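PDB 4LSW: D-2-hydroxyacid dehydrogensase protein from Ketogulonicigenium vulgare, which probably catalyses the NAD(P)-dependent, reversible interconversion of D-2-hydroxyacids and the corresponding 2-oxoacids. Local coordinates for residues V76-A80 with V81-A85; A40-G43 with D44-A48; H213-R217 with D218-A222. All coordinates share one frame; numbering follows the deposited sequence.

How the contacts relate
All three contacts are local turns or helix ends, met along the chain in the order 2, 1, 3. Contact 2 (40-48) runs from helix 35-42 into strand 48-52; contact 1 (76-85) follows strand 70-74 and starts helix 83-89. Those two strands are neighbours in the mixed six-stranded sheet, and the centres of contacts 1 and 2 are about 20 Å apart. Contact 3 (213-222) starts helix 217-223 beside the seven-stranded parallel sheet of the NAD-binding domain, its centre about 29 Å from that of contact 1 and 48 Å from that of contact 2. Contacts 1 and 2 belong to one domain and contact 3 to the NAD-binding one; in this two-domain family the active site probably lies in the cleft between.

Contact 1: V76-A80 with V81-A85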
loop_
_atom_site.group_PDB
_atom_site.type_symbol
_atom_site.label_atom_id
_atom_site.label_comp_id
_atom_site.label_asym_id
_atom_site.label_seq_id
_atom_site.Cartn_x
_atom_site.Cartn_y
_atom_site.Cartn_z
ATOM N N VAL A 76 7.568 0.107 -1.426
ATOM C CA VAL A 76 7.432 -0.957 -2.423
ATOM C C VAL A 76 7.385 -0.436 -3.861
ATOM O O VAL A 76 8.115 -0.914 -4.737
ATOM C CB VAL A 76 6.156 -1.795 -2.192
ATOM C CG1 VAL A 76 6.049 -2.888 -3.233
ATOM C CG2 VAL A 76 6.154 -2.399 -0.799
ATOM N N GLY A 77 6.501 0.522 -4.105
ATOM C CA GLY A 77 6.306 1.043 -5.444
ATOM C C GLY A 77 7.446 1.952 -5.842
ATOM O O GLY A 77 8.086 2.569 -4.991
ATOM N N TYR A 78 7.697 2.032 -7.143
ATOM C CA TYR A 78 8.748 2.889 -7.671
ATOM C C TYR A 78 8.351 3.429 -9.042
ATOM O O TYR A 78 9.195 3.717 -9.890
ATOM C CB TYR A 78 10.085 2.143 -7.704
ATOM C CG TYR A 78 10.075 0.821 -8.436
ATOM C CD1 TYR A 78 9.705 -0.360 -7.793
ATOM C CD2 TYR A 78 10.469 0.751 -9.763
ATOM C CE1 TYR A 78 9.716 -1.563 -8.466
ATOM C CE2 TYR A 78 10.485 -0.442 -10.438
ATOM C CZ TYR A 78 10.106 -1.594 -9.792
ATOM O OH TYR A 78 10.134 -2.773 -10.498
ATOM N N ASP A 79 7.041 3.564 -9.223
ATOM C CA ASP A 79 6.423 4.074 -10.444
ATOM C C ASP A 79 7.035 5.381 -10.944
ATOM O O ASP A 79 7.213 5.583 -12.146
ATOM C CB ASP A 79 4.948 4.317 -10.157
ATOM C CG ASP A 79 4.747 5.192 -8.937
ATOM O OD1 ASP A 79 5.543 5.057 -7.978
ATOM O OD2 ASP A 79 3.819 6.029 -8.941
ATOM N N ALA A 80 7.350 6.272 -10.010
ATOM C CA ALA A 80 7.773 7.621 -10.359
ATOM C C ALA A 80 9.272 7.733 -10.631
ATOM O O ALA A 80 9.776 8.823 -10.937
ATOM C CB ALA A 80 7.349 8.603 -9.280
ATOM N N VAL A 81 9.990 6.621 -10.505
ATOM C CA VAL A 81 11.368 6.591 -10.969
ATOM C C VAL A 81 11.316 6.368 -12.480
ATOM O O VAL A 81 10.590 5.486 -12.955
ATOM C CB VAL A 81 12.177 5.470 -10.295
ATOM C CG1 VAL A 81 13.588 5.376 -10.901
ATOM C CG2 VAL A 81 12.220 5.680 -8.775
ATOM N N ASP A 82 12.060 7.172 -13.237
ATOM C CA ASP A 82 12.076 7.037 -14.693
ATOM C C ASP A 82 12.969 5.864 -15.074
ATOM O O ASP A 82 14.184 6.002 -15.172
ATOM C CB ASP A 82 12.558 8.334 -15.357
ATOM C CG ASP A 82 12.356 8.331 -16.857
ATOM O OD1 ASP A 82 12.567 7.272 -17.483
ATOM O OD2 ASP A 82 11.981 9.388 -17.413
ATOM N N LEU A 83 12.354 4.705 -15.284
ATOM C CA LEU A 83 13.109 3.484 -15.524
ATOM C C LEU A 83 13.855 3.496 -16.853
ATOM O O LEU A 83 14.953 2.955 -16.947
ATOM C CB LEU A 83 12.202 2.255 -15.444
ATOM C CG LEU A 83 11.444 2.004 -14.140
ATOM C CD1 LEU A 83 10.822 0.610 -14.163
ATOM C CD2 LEU A 83 12.355 2.182 -12.932
ATOM N N ALA A 84 13.259 4.104 -17.874
ATOM C CA ALA A 84 13.907 4.200 -19.179
ATOM C C ALA A 84 15.211 4.994 -19.079
ATOM O O ALA A 84 16.228 4.626 -19.673
ATOM C CB ALA A 84 12.968 4.822 -20.207
ATOM N N ALA A 85 15.175 6.087 -18.322
ATOM C CA ALA A 85 16.363 6.895 -18.099
ATOM C C ALA A 85 17.416 6.076 -17.359
ATOM O O ALA A 85 18.601 6.158 -17.660
ATOM C CB ALA A 85 16.006 8.155 -17.313
#
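A first torsion of 54° at Y78 sets CG between the backbone N and the carbonyl carbon, while L83 carries its CG anti to its carbonyl carbon, beside the backbone N (chi1 -59°); together they bring the phenol ring and the leucine methyls into touch. The two side chains cross at about a right angle. CD1 of L83 lies 3.9 Å from CE2 of Y78, and CD2 of L83 is 4.0 Å from CD2 of Y78. Both methyls thus meet one edge of the ring near its plane, and the carbonyl oxygen of V76 lies in plane by CD1, across the ring from the methyls.

From Y78 to V81 the backbone makes a type I beta turn. It is closed by a hydrogen bond of 3.1 Å from V81 N to Y78 O. V81, the last residue of the turn, brings CG2 to within 4.3 Å of Y78 CB, a loose apolar touch. Next comes D82, the N-cap of helix 83-89. Its OD1 accepts the N-H of A85 at 3.0 Å in a nearly straight bond (164°) that reaches the oxygen from above the carboxylate plane. One of the first amide N-H groups of the helix is thereby satisfied by a side chain, and the negative charge stands at the end where the helix dipole would favour it.

The turn and cap convert the end of strand 70-74 into the start of helix 83-89, a beta-to-alpha connection of the mixed sheet. V81 packs on I71 and V73 of that strand, Y78 reaches V314 and L83 reaches V315 of strand 313-315, and A85 rests on R59 and I62 of helix 59-63.

Contact 2: A40-G43 with D44-A48; sequences ANVG and DRIRA
At the edge of the R45 guanidinium, in its plane, a water accepts from NE at 2.7 Å and donates to the carbonyl oxygen of N41 at 2.8 Å. R45 reaches that water with its chain extended from CG to NE. A second water similarly links A40 O to D44 N, and two carbonyls of helix 35-42 are in this way bridged to D44 and R45.

Direct backbone bonds do the rest. V42 O accepts from R45 N at 2.8 Å and G43 O from I46 N at 3.2 Å; these two bonds, each spanning three residues, tighten the chain here. I46 N also makes a weak bond to V42 O, and a third water donates to both G43 O and I46 O. The apolar touch is between CG2 of V42 and CD1 of I46, 4.1 Å apart.

The turn carries the chain from helix 35-42 into strand 48-52, the helix-to-strand return of a beta-alpha-beta crossover from strand 25-28 in the mixed sheet. V42 and I46 both pack on H27 of strand 25-28. I46 also touches L7 of strand 5-8, and R47 pairs with E69 and leans on F305 of helix 287-306.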
loop_
_atom_site.group_PDB
_atom_site.type_symbol
_atom_site.label_atom_id
_atom_site.label_comp_id
_atom_site.label_asym_id
_atom_site.label_seq_id
_atom_site.Cartn_x
_atom_site.Cartn_y
_atom_site.Cartn_z
ATOM N N ALA A 40 23.539 22.268 -9.423
ATOM C CA ALA A 40 24.777 22.757 -10.032
ATOM C C ALA A 40 25.964 22.486 -9.113
ATOM O O ALA A 40 27.030 22.041 -9.553
ATOM C CB ALA A 40 24.671 24.239 -10.338
ATOM N N ASN A 41 25.774 22.755 -7.828
ATOM C CA ASN A 41 26.840 22.572 -6.856
ATOM C C ASN A 41 27.282 21.128 -6.672
ATOM O O ASN A 41 28.475 20.845 -6.634
ATOM C CB ASN A 41 26.435 23.140 -5.499
ATOM C CG ASN A 41 26.373 24.646 -5.494
ATOM O OD1 ASN A 41 26.870 25.302 -6.406
ATOM N ND2 ASN A 41 25.757 25.208 -4.459
ATOM N N VAL A 42 26.323 20.213 -6.541
ATOM C CA VAL A 42 26.662 18.855 -6.120
ATOM C C VAL A 42 26.275 17.747 -7.098
ATOM O O VAL A 42 26.629 16.593 -6.881
ATOM C CB VAL A 42 26.040 18.501 -4.745
ATOM C CG1 VAL A 42 26.453 19.515 -3.686
ATOM C CG2 VAL A 42 24.510 18.378 -4.858
ATOM N N GLY A 43 25.551 18.088 -8.159
ATOM C CA GLY A 43 25.114 17.100 -9.128
ATOM C C GLY A 43 26.190 16.129 -9.589
ATOM O O GLY A 43 25.972 14.911 -9.613
ATOM N N ASP A 44 27.360 16.658 -9.933
ATOM C CA ASP A 44 28.470 15.835 -10.398
ATOM C C ASP A 44 28.942 14.835 -9.356
ATOM O O ASP A 44 29.536 13.808 -9.693
ATOM C CB ASP A 44 29.663 16.713 -10.779
ATOM C CG ASP A 44 29.495 17.374 -12.118
ATOM O OD1 ASP A 44 28.600 16.957 -12.887
ATOM O OD2 ASP A 44 30.274 18.312 -12.404
ATOM N N ARG A 45 28.707 15.157 -8.089
ATOM C CA ARG A 45 29.180 14.317 -6.997
ATOM C C ARG A 45 28.258 13.156 -6.650
ATOM O O ARG A 45 28.686 12.198 -6.007
ATOM C CB ARG A 45 29.389 15.151 -5.742
ATOM C CG ARG A 45 30.330 16.320 -5.943
ATOM C CD ARG A 45 30.883 16.757 -4.612
ATOM N NE ARG A 45 31.769 17.917 -4.690
ATOM C CZ ARG A 45 33.089 17.850 -4.855
ATOM N NH1 ARG A 45 33.693 16.677 -5.001
ATOM N NH2 ARG A 45 33.807 18.969 -4.884
ATOM N N ILE A 46 27.003 13.249 -7.068
ATOM C CA ILE A 46 25.987 12.306 -6.610
ATOM C C ILE A 46 26.168 10.906 -7.191
ATOM O O ILE A 46 26.103 10.704 -8.402
ATOM C CB ILE A 46 24.564 12.820 -6.921
ATOM C CG1 ILE A 46 24.333 14.190 -6.278
ATOM C CG2 ILE A 46 23.520 11.817 -6.439
ATOM C CD1 ILE A 46 24.726 14.271 -4.802
ATOM N N ARG A 47 26.380 9.936 -6.305
ATOM C CA ARG A 47 26.544 8.554 -6.727
ATOM C C ARG A 47 25.278 7.745 -6.458
ATOM O O ARG A 47 25.057 6.721 -7.085
ATOM C CB ARG A 47 27.762 7.928 -6.050
ATOM C CG ARG A 47 29.087 8.514 -6.534
ATOM C CD ARG A 47 30.252 7.994 -5.719
ATOM N NE ARG A 47 30.364 6.542 -5.819
ATOM C CZ ARG A 47 31.042 5.782 -4.966
ATOM N NH1 ARG A 47 31.674 6.333 -3.943
ATOM N NH2 ARG A 47 31.079 4.469 -5.138
ATOM N N ALA A 48 24.449 8.207 -5.527
ATOM C CA ALA A 48 23.166 7.546 -5.291
ATOM C C ALA A 48 22.085 8.548 -4.904
ATOM O O ALA A 48 22.371 9.562 -4.269
ATOM C CB ALA A 48 23.289 6.464 -4.219
HETATM O O HOH W 1 27.472 19.571 -10.578
HETATM O O HOH W 2 30.593 20.392 -4.914
HETATM O O HOH W 3 26.339 12.432 -10.380
#

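Contact 3: H213-R217 with D218-A222; sequences HIVGR and DVIEA
R217 and E221, one helical turn apart at the start of helix 217-223, form a salt bridge of 3.0 Å between NH1 and OE2. The arginine leaves with CG anti to its backbone N (chi1 174°), and the bend at chi3 turns NH1 to OE2 of E221. E221 takes the other route: with CG anti to its carbonyl carbon, CG lies 3.1 Å from R217 O, and the extended chain beyond carries OE2 out to R217 NH1. The guanidinium and carboxylate planes are 59° apart, and OE2 comes obliquely to the guanidinium. A water, in plane at the guanidinium edge, accepts from NH1 and donates to OE1, spanning the same pair.

On the inner side, V215 points CG1 at two residues: I220 CG1 at 3.8 Å and V219 CG1 at 4.0 Å, crossing each side chain at about a right angle. The other methyl of V219, CG2, lies 3.4 Å from I214 O. I220 brings the same CG1 that meets V215 to 3.2 Å from G216 O.

G216 is the N-cap; its carbonyl oxygen receives I220 N at 3.0 Å, and R217 O accepts E221 N. V219 packs on A191, V192 and A195 of helix 191-196, while I220 meets A242, L243 and A246 of helix 240-249, seating the new helix between two others of the NAD-binding domain.

E221 OE2 also forms a salt bridge with R251, and R217 NH2 lies near R251 NH1. One carboxylate thus probably offsets two neighbouring positive charges, and its own ionised form would be favoured by them.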
loop_
_atom_site.group_PDB
_atom_site.type_symbol
_atom_site.label_atom_id
_atom_site.label_comp_id
_atom_site.label_asym_id
_atom_site.label_seq_id
_atom_site.Cartn_x
_atom_site.Cartn_y
_atom_site.Cartn_z
ATOM N N HIS A 213 -10.400 -7.718 -13.542
ATOM C CA HIS A 213 -10.090 -7.630 -12.114
ATOM C C HIS A 213 -10.285 -6.215 -11.560
ATOM O O HIS A 213 -10.091 -5.957 -10.369
ATOM C CB HIS A 213 -8.664 -8.129 -11.849
ATOM C CG HIS A 213 -8.470 -9.579 -12.174
ATOM N ND1 HIS A 213 -7.407 -10.044 -12.913
ATOM C CD2 HIS A 213 -9.218 -10.664 -11.855
ATOM C CE1 HIS A 213 -7.508 -11.359 -13.044
ATOM N NE2 HIS A 213 -8.596 -11.756 -12.410
ATOM N N ILE A 214 -10.667 -5.293 -12.430
ATOM C CA ILE A 214 -10.975 -3.938 -12.004
ATOM C C ILE A 214 -12.302 -3.893 -11.224
ATOM O O ILE A 214 -13.279 -4.551 -11.611
ATOM C CB ILE A 214 -11.059 -3.009 -13.238
ATOM C CG1 ILE A 214 -9.703 -2.944 -13.943
ATOM C CG2 ILE A 214 -11.563 -1.625 -12.845
ATOM C CD1 ILE A 214 -9.758 -2.301 -15.329
ATOM N N VAL A 215 -12.334 -3.128 -10.131
ATOM C CA VAL A 215 -13.526 -3.037 -9.296
ATOM C C VAL A 215 -14.397 -1.866 -9.727
ATOM O O VAL A 215 -14.216 -0.738 -9.267
ATOM C CB VAL A 215 -13.185 -2.910 -7.796
ATOM C CG1 VAL A 215 -14.456 -2.912 -6.948
ATOM C CG2 VAL A 215 -12.269 -4.047 -7.380
ATOM N N GLY A 216 -15.341 -2.153 -10.614
ATOM C CA GLY A 216 -16.283 -1.151 -11.073
ATOM C C GLY A 216 -17.704 -1.462 -10.633
ATOM O O GLY A 216 -17.927 -2.289 -9.741
ATOM N N ARG A 217 -18.678 -0.816 -11.269
ATOM C CA ARG A 217 -20.087 -1.008 -10.916
ATOM C C ARG A 217 -20.510 -2.483 -10.899
ATOM O O ARG A 217 -21.203 -2.907 -9.978
ATOM C CB ARG A 217 -21.016 -0.223 -11.861
ATOM C CG ARG A 217 -22.500 -0.493 -11.622
ATOM C CD ARG A 217 -23.405 0.342 -12.544
ATOM N NE ARG A 217 -23.809 1.604 -11.937
ATOM C CZ ARG A 217 -25.052 1.886 -11.554
ATOM N NH1 ARG A 217 -26.028 1.003 -11.724
ATOM N NH2 ARG A 217 -25.327 3.064 -11.015
ATOM N N ASP A 218 -20.104 -3.263 -11.901
ATOM C CA ASP A 218 -20.544 -4.652 -11.955
ATOM C C ASP A 218 -20.010 -5.486 -10.786
ATOM O O ASP A 218 -20.745 -6.291 -10.210
ATOM C CB ASP A 218 -20.195 -5.301 -13.307
ATOM C CG ASP A 218 -21.033 -4.762 -14.450
ATOM O OD1 ASP A 218 -22.140 -4.258 -14.193
ATOM O OD2 ASP A 218 -20.571 -4.859 -15.604
ATOM N N VAL A 219 -18.740 -5.287 -10.440
ATOM C CA VAL A 219 -18.155 -6.023 -9.314
ATOM C C VAL A 219 -18.834 -5.597 -8.021
ATOM O O VAL A 219 -19.208 -6.432 -7.197
ATOM C CB VAL A 219 -16.649 -5.781 -9.208
ATOM C CG1 VAL A 219 -16.089 -6.424 -7.930
ATOM C CG2 VAL A 219 -15.963 -6.347 -10.435
ATOM N N ILE A 220 -19.003 -4.290 -7.859
ATOM C CA ILE A 220 -19.615 -3.734 -6.660
ATOM C C ILE A 220 -21.048 -4.233 -6.491
ATOM O O ILE A 220 -21.479 -4.595 -5.396
ATOM C CB ILE A 220 -19.543 -2.196 -6.678
ATOM C CG1 ILE A 220 -18.078 -1.753 -6.582
ATOM C CG2 ILE A 220 -20.374 -1.621 -5.543
ATOM C CD1 ILE A 220 -17.846 -0.296 -6.945
ATOM N N GLU A 221 -21.792 -4.278 -7.592
ATOM C CA GLU A 221 -23.180 -4.730 -7.537
ATOM C C GLU A 221 -23.274 -6.216 -7.218
ATOM O O GLU A 221 -24.168 -6.654 -6.499
ATOM C CB GLU A 221 -23.911 -4.405 -8.847
ATOM C CG GLU A 221 -24.187 -2.923 -8.973
ATOM C CD GLU A 221 -25.180 -2.585 -10.055
ATOM O OE1 GLU A 221 -25.452 -3.431 -10.941
ATOM O OE2 GLU A 221 -25.685 -1.449 -10.009
ATOM N N ALA A 222 -22.340 -6.983 -7.756
ATOM C CA ALA A 222 -22.277 -8.407 -7.461
ATOM C C ALA A 222 -21.918 -8.676 -5.995
ATOM O O ALA A 222 -22.384 -9.656 -5.410
ATOM C CB ALA A 222 -21.307 -9.114 -8.414
HETATM O O HOH W 4 -16.893 -3.889 -12.637
HETATM O O HOH W 5 -25.833 -1.814 -13.278
#